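Local coordinates for spindle pole body-associated protein VIK1 (Saccharomyces cerevisiae, PDB 2O0A), which recruits the minus-end-directed kinesin Kar3 to microtubules and forms with it a heterodimer that cross-links antiparallel microtubules; its C-terminal domain has a motor fold without a nucleotide-binding site, at residues F75-Y80 and I112-E117; V82-C87 and V203-R208. All coordinates share one frame; numbering follows the deposited sequence.

How the interactions relate
Helix 72-89 serves both contacts, giving F76, T77 and Y80 to interaction 1 and, a turn beyond Y80, H84 to interaction 2. Interaction 1 joins it to helix 105-116 and is partly buried: T77 lies at the surface, while F76 and Y80 face inward. Interaction 2 reaches past that neighbouring helix to strand 197-207 of the main sheet and is buried, though much smaller. Both are aromatic, but F76 and F114 have nearly parallel rings that hardly overlap, whereas H84 and F205 meet edge to face. The two sites also touch: L115 CD2 lies 3.3 Å from H84 CE1 and 3.9 Å from F205 CZ.

Interaction 1. Residues F75-Y80 and I112-E117; sequences FFTQEY and IKFLAE
F114 reaches across from helix 105-116 to F76 on helix 72-89, joining two helices that pack on the same central sheet of the kinesin-like motor fold. The short segments cross at 76°, with their axes 10.0 Å apart at closest approach. F76 touches chiefly through its CB, which sits 3.6 Å from F114 CG and makes a CH-pi contact over one face of that ring. The two phenyl planes are only 23° apart but slid past each other, so they barely overlap. This follows from the torsion of F76: CG stands anti to the carbonyl carbon (chi1 -74°), which carries the ring off toward L96 of strand 94-99 and L111. On the outer side, T77 CG2 comes within 4.1 Å of F114 CD1. Y80 presents its edge to F114, with CD2 4.0 Å from F114 CE2. Replacing F114 by an alanine would probably take from F76 CB the ring face it rests on and from Y80 CD2 its neighbour CE2, opening a gap between the helices. Around F114 the packing continues with the rings of H84 and Y122. In the next layer, F76 CE1 lies over one face of Y80, and F75 lays CD2 over the centre of the F76 ring, 3.6 Å above its plane.

Interaction 2. Residues V82-C87 and V203-R208; sequences VYHDMC and VQFFPR
In the kinesin-like motor fold, helix 72-89 lies against the central mixed sheet, and here its H84 reaches strand 197-207 at the single residue F205. The contact is a small, buried aromatic pair. H84 comes in with the edge of its imidazole: CE1 is 3.9 Å from F205 CZ, and that CZ lies near the imidazole plane. The rings form an offset edge-to-face pair, the edge of H84 toward the face of F205, with centroids 5.8 Å apart and planes at 66°. A chi1 of 168° swings the imidazole away from the backbone N of H84, and its CE1 end nears the strand. The CB of F205 is directed toward the helix, with I128 and F223 of the two flanking strands beside the side chain. Its backbone pairs with V221, so the phenyl rises from a strand held within the sheet. The imidazole also meets Y122 edge to face. D85 OD1, one residue along the helix, is hydrogen-bonded to Y122 OH, tying that second aromatic to the same helix. A helix laid over a central mixed sheet is the layering of the kinesin motor fold, kept in this domain although the nucleotide site is absent.

Interaction 1. Residues F75-Y80 and I112-E117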
loop_
_atom_site.group_PDB
_atom_site.type_symbol
_atom_site.label_atom_id
_atom_site.label_comp_id
_atom_site.label_asym_id
_atom_site.label_seq_id
_atom_site.Cartn_x
_atom_site.Cartn_y
_atom_site.Cartn_z
ATOM N N PHE A 75 1.883 -2.715 12.000
ATOM C CA PHE A 75 1.043 -2.895 10.808
ATOM C C PHE A 75 1.727 -3.868 9.847
ATOM O O PHE A 75 1.117 -4.809 9.364
ATOM C CB PHE A 75 0.726 -1.582 10.069
ATOM C CG PHE A 75 0.092 -1.824 8.731
ATOM C CD1 PHE A 75 -1.260 -2.133 8.642
ATOM C CD2 PHE A 75 0.856 -1.808 7.565
ATOM C CE1 PHE A 75 -1.847 -2.409 7.406
ATOM C CE2 PHE A 75 0.280 -2.084 6.328
ATOM C CZ PHE A 75 -1.080 -2.385 6.258
ATOM N N PHE A 76 2.997 -3.634 9.571
ATOM C CA PHE A 76 3.669 -4.491 8.613
ATOM C C PHE A 76 3.886 -5.906 9.118
ATOM O O PHE A 76 3.591 -6.861 8.401
ATOM C CB PHE A 76 4.954 -3.811 8.131
ATOM C CG PHE A 76 4.668 -2.683 7.201
ATOM C CD1 PHE A 76 4.097 -2.938 5.961
ATOM C CD2 PHE A 76 4.848 -1.364 7.596
ATOM C CE1 PHE A 76 3.753 -1.905 5.103
ATOM C CE2 PHE A 76 4.511 -0.326 6.730
ATOM C CZ PHE A 76 3.963 -0.604 5.483
ATOM N N THR A 77 4.358 -6.049 10.353
ATOM C CA THR A 77 4.636 -7.397 10.883
ATOM C C THR A 77 3.382 -8.227 11.183
ATOM O O THR A 77 3.382 -9.452 11.008
ATOM C CB THR A 77 5.539 -7.344 12.137
ATOM O OG1 THR A 77 4.908 -6.576 13.165
ATOM C CG2 THR A 77 6.851 -6.687 11.811
ATOM N N GLN A 78 2.321 -7.564 11.637
ATOM C CA GLN A 78 1.104 -8.238 12.100
ATOM C C GLN A 78 0.007 -8.289 11.042
ATOM O O GLN A 78 -0.660 -9.311 10.866
ATOM C CB GLN A 78 0.607 -7.526 13.366
ATOM C CG GLN A 78 -0.730 -7.964 13.942
ATOM C CD GLN A 78 -1.032 -7.191 15.215
ATOM O OE1 GLN A 78 -0.301 -7.299 16.210
ATOM N NE2 GLN A 78 -2.086 -6.396 15.187
ATOM N N GLU A 79 -0.203 -7.174 10.361
ATOM C CA GLU A 79 -1.390 -7.039 9.527
ATOM C C GLU A 79 -1.119 -7.287 8.057
ATOM O O GLU A 79 -2.003 -7.763 7.346
ATOM C CB GLU A 79 -2.006 -5.642 9.687
ATOM C CG GLU A 79 -2.474 -5.301 11.129
ATOM C CD GLU A 79 -3.586 -6.223 11.628
ATOM O OE1 GLU A 79 -4.294 -6.833 10.796
ATOM O OE2 GLU A 79 -3.744 -6.310 12.870
ATOM N N TYR A 80 0.102 -6.968 7.612
ATOM C CA TYR A 80 0.445 -7.017 6.189
ATOM C C TYR A 80 1.281 -8.244 5.802
ATOM O O TYR A 80 1.224 -8.688 4.648
ATOM C CB TYR A 80 1.210 -5.729 5.859
ATOM C CG TYR A 80 1.670 -5.596 4.439
ATOM C CD1 TYR A 80 0.777 -5.271 3.418
ATOM C CD2 TYR A 80 3.021 -5.755 4.120
ATOM C CE1 TYR A 80 1.213 -5.129 2.119
ATOM C CE2 TYR A 80 3.455 -5.608 2.818
ATOM C CZ TYR A 80 2.560 -5.295 1.838
ATOM O OH TYR A 80 3.022 -5.168 0.554
ATOM N N ILE A 112 9.991 0.097 4.437
ATOM C CA ILE A 112 11.351 -0.247 4.022
ATOM C C ILE A 112 12.079 -1.042 5.103
ATOM O O ILE A 112 12.771 -2.011 4.807
ATOM C CB ILE A 112 12.132 1.017 3.652
ATOM C CG1 ILE A 112 11.901 1.411 2.191
ATOM C CG2 ILE A 112 13.643 0.784 3.808
ATOM C CD1 ILE A 112 10.578 1.097 1.607
ATOM N N LYS A 113 11.865 -0.665 6.355
ATOM C CA LYS A 113 12.482 -1.379 7.470
ATOM C C LYS A 113 11.974 -2.825 7.550
ATOM O O LYS A 113 12.756 -3.759 7.765
ATOM C CB LYS A 113 12.210 -0.635 8.771
ATOM C CG LYS A 113 12.967 0.664 8.865
ATOM C CD LYS A 113 13.089 1.126 10.292
ATOM C CE LYS A 113 11.959 2.039 10.695
ATOM N NZ LYS A 113 12.245 2.634 12.041
ATOM N N PHE A 114 10.665 -3.002 7.379
ATOM C CA PHE A 114 10.042 -4.321 7.364
ATOM C C PHE A 114 10.640 -5.221 6.270
ATOM O O PHE A 114 10.867 -6.425 6.471
ATOM C CB PHE A 114 8.522 -4.162 7.185
ATOM C CG PHE A 114 7.830 -5.433 6.803
ATOM C CD1 PHE A 114 7.637 -6.436 7.757
ATOM C CD2 PHE A 114 7.369 -5.642 5.507
ATOM C CE1 PHE A 114 7.016 -7.623 7.428
ATOM C CE2 PHE A 114 6.728 -6.834 5.159
ATOM C CZ PHE A 114 6.566 -7.846 6.130
ATOM N N LEU A 115 10.873 -4.633 5.100
ATOM C CA LEU A 115 11.395 -5.390 3.968
ATOM C C LEU A 115 12.878 -5.643 4.083
ATOM O O LEU A 115 13.329 -6.759 3.833
ATOM C CB LEU A 115 11.151 -4.641 2.663
ATOM C CG LEU A 115 9.690 -4.427 2.302
ATOM C CD1 LEU A 115 9.574 -3.588 1.032
ATOM C CD2 LEU A 115 8.977 -5.776 2.170
ATOM N N ALA A 116 13.628 -4.623 4.452
ATOM C CA ALA A 116 15.025 -4.595 4.040
ATOM C C ALA A 116 16.062 -4.217 5.077
ATOM O O ALA A 116 17.228 -4.045 4.726
ATOM C CB ALA A 116 15.166 -3.726 2.784
ATOM N N GLU A 117 15.683 -4.106 6.347
ATOM C CA GLU A 117 16.705 -4.065 7.405
ATOM C C GLU A 117 17.602 -5.305 7.291
ATOM O O GLU A 117 17.150 -6.363 6.853
ATOM C CB GLU A 117 16.078 -4.007 8.796
ATOM C CG GLU A 117 15.464 -2.656 9.141
ATOM C CD GLU A 117 16.380 -1.493 8.844
ATOM O OE1 GLU A 117 16.017 -0.653 7.997
ATOM O OE2 GLU A 117 17.465 -1.409 9.463
#

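Interaction 2. Residues V82-C87 and V203-R208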
loop_
_atom_site.group_PDB
_atom_site.type_symbol
_atom_site.label_atom_id
_atom_site.label_comp_id
_atom_site.label_asym_id
_atom_site.label_seq_id
_atom_site.Cartn_x
_atom_site.Cartn_y
_atom_site.Cartn_z
ATOM N N VAL A 82 1.296 -11.532 6.218
ATOM C CA VAL A 82 0.741 -12.751 5.615
ATOM C C VAL A 82 0.528 -12.604 4.092
ATOM O O VAL A 82 0.909 -13.482 3.300
ATOM C CB VAL A 82 -0.563 -13.191 6.324
ATOM C CG1 VAL A 82 -1.160 -14.394 5.627
ATOM C CG2 VAL A 82 -0.296 -13.488 7.808
ATOM N N TYR A 83 -0.060 -11.481 3.684
ATOM C CA TYR A 83 -0.204 -11.155 2.269
ATOM C C TYR A 83 1.161 -11.061 1.570
ATOM O O TYR A 83 1.373 -11.642 0.498
ATOM C CB TYR A 83 -0.947 -9.828 2.167
ATOM C CG TYR A 83 -0.870 -9.125 0.838
ATOM C CD1 TYR A 83 -1.634 -9.555 -0.242
ATOM C CD2 TYR A 83 -0.028 -8.014 0.650
ATOM C CE1 TYR A 83 -1.589 -8.909 -1.465
ATOM C CE2 TYR A 83 0.025 -7.345 -0.571
ATOM C CZ TYR A 83 -0.759 -7.793 -1.629
ATOM O OH TYR A 83 -0.757 -7.166 -2.838
ATOM N N HIS A 84 2.075 -10.302 2.171
ATOM C CA HIS A 84 3.403 -10.119 1.614
ATOM C C HIS A 84 4.117 -11.450 1.420
ATOM O O HIS A 84 4.633 -11.717 0.339
ATOM C CB HIS A 84 4.205 -9.201 2.539
ATOM C CG HIS A 84 5.666 -9.156 2.229
ATOM N ND1 HIS A 84 6.202 -8.337 1.264
ATOM C CD2 HIS A 84 6.704 -9.848 2.758
ATOM C CE1 HIS A 84 7.512 -8.519 1.212
ATOM N NE2 HIS A 84 7.841 -9.425 2.115
ATOM N N ASP A 85 4.102 -12.278 2.455
ATOM C CA ASP A 85 4.787 -13.569 2.411
ATOM C C ASP A 85 4.176 -14.458 1.340
ATOM O O ASP A 85 4.901 -15.116 0.595
ATOM C CB ASP A 85 4.736 -14.270 3.768
ATOM C CG ASP A 85 5.633 -13.623 4.813
ATOM O OD1 ASP A 85 6.485 -12.773 4.461
ATOM O OD2 ASP A 85 5.493 -13.997 5.995
ATOM N N MET A 86 2.849 -14.433 1.229
ATOM C CA MET A 86 2.161 -15.233 0.224
ATOM C C MET A 86 2.585 -14.824 -1.179
ATOM O O MET A 86 2.938 -15.675 -2.001
ATOM C CB MET A 86 0.649 -15.100 0.383
ATOM C CG MET A 86 -0.118 -15.810 -0.726
ATOM S SD MET A 86 -1.840 -15.263 -0.890
ATOM C CE MET A 86 -1.619 -13.638 -1.573
ATOM N N CYS A 87 2.569 -13.522 -1.460
ATOM C CA CYS A 87 2.932 -13.049 -2.804
ATOM C C CYS A 87 4.363 -13.433 -3.154
ATOM O O CYS A 87 4.622 -13.908 -4.264
ATOM C CB CYS A 87 2.749 -11.540 -2.929
ATOM S SG CYS A 87 1.021 -11.031 -2.871
ATOM N N VAL A 203 10.145 -2.203 -5.743
ATOM C CA VAL A 203 11.134 -3.027 -5.061
ATOM C C VAL A 203 11.226 -4.333 -5.843
ATOM O O VAL A 203 10.198 -4.938 -6.184
ATOM C CB VAL A 203 10.715 -3.299 -3.589
ATOM C CG1 VAL A 203 11.675 -4.281 -2.915
ATOM C CG2 VAL A 203 10.637 -1.992 -2.797
ATOM N N GLN A 204 12.445 -4.771 -6.154
ATOM C CA GLN A 204 12.629 -6.080 -6.786
ATOM C C GLN A 204 13.267 -7.017 -5.766
ATOM O O GLN A 204 14.199 -6.629 -5.065
ATOM C CB GLN A 204 13.547 -5.975 -7.991
ATOM C CG GLN A 204 13.048 -5.067 -9.088
ATOM C CD GLN A 204 14.068 -4.962 -10.218
ATOM O OE1 GLN A 204 15.180 -4.447 -10.040
ATOM N NE2 GLN A 204 13.704 -5.483 -11.367
ATOM N N PHE A 205 12.759 -8.238 -5.705
ATOM C CA PHE A 205 13.312 -9.274 -4.840
ATOM C C PHE A 205 13.969 -10.338 -5.727
ATOM O O PHE A 205 13.261 -11.086 -6.385
ATOM C CB PHE A 205 12.197 -9.928 -4.007
ATOM C CG PHE A 205 11.544 -8.993 -3.007
ATOM C CD1 PHE A 205 12.039 -8.882 -1.699
ATOM C CD2 PHE A 205 10.433 -8.242 -3.377
ATOM C CE1 PHE A 205 11.442 -7.997 -0.763
ATOM C CE2 PHE A 205 9.810 -7.379 -2.447
ATOM C CZ PHE A 205 10.326 -7.249 -1.147
ATOM N N PHE A 206 15.302 -10.384 -5.743
ATOM C CA PHE A 206 16.041 -11.353 -6.557
ATOM C C PHE A 206 16.448 -12.521 -5.674
ATOM O O PHE A 206 17.231 -12.335 -4.740
ATOM C CB PHE A 206 17.302 -10.714 -7.133
ATOM C CG PHE A 206 17.039 -9.715 -8.203
ATOM C CD1 PHE A 206 16.903 -10.126 -9.526
ATOM C CD2 PHE A 206 16.911 -8.367 -7.898
ATOM C CE1 PHE A 206 16.664 -9.200 -10.545
ATOM C CE2 PHE A 206 16.665 -7.439 -8.920
ATOM C CZ PHE A 206 16.540 -7.865 -10.234
ATOM N N PRO A 207 15.935 -13.728 -5.957
ATOM C CA PRO A 207 16.276 -14.841 -5.070
ATOM C C PRO A 207 17.760 -15.170 -5.100
ATOM O O PRO A 207 18.380 -15.227 -6.180
ATOM C CB PRO A 207 15.461 -16.009 -5.640
ATOM C CG PRO A 207 15.218 -15.652 -7.050
ATOM C CD PRO A 207 15.028 -14.155 -7.039
ATOM N N ARG A 208 18.321 -15.378 -3.913
ATOM C CA ARG A 208 19.730 -15.743 -3.782
ATOM C C ARG A 208 19.973 -17.157 -4.286
ATOM O O ARG A 208 19.078 -18.007 -4.236
ATOM C CB ARG A 208 20.180 -15.595 -2.327
ATOM C CG ARG A 208 20.155 -14.153 -1.840
ATOM C CD ARG A 208 20.673 -14.001 -0.419
ATOM N NE ARG A 208 20.484 -12.638 0.080
ATOM C CZ ARG A 208 21.349 -11.636 -0.065
ATOM N NH1 ARG A 208 22.514 -11.828 -0.687
ATOM N NH2 ARG A 208 21.057 -10.431 0.428
#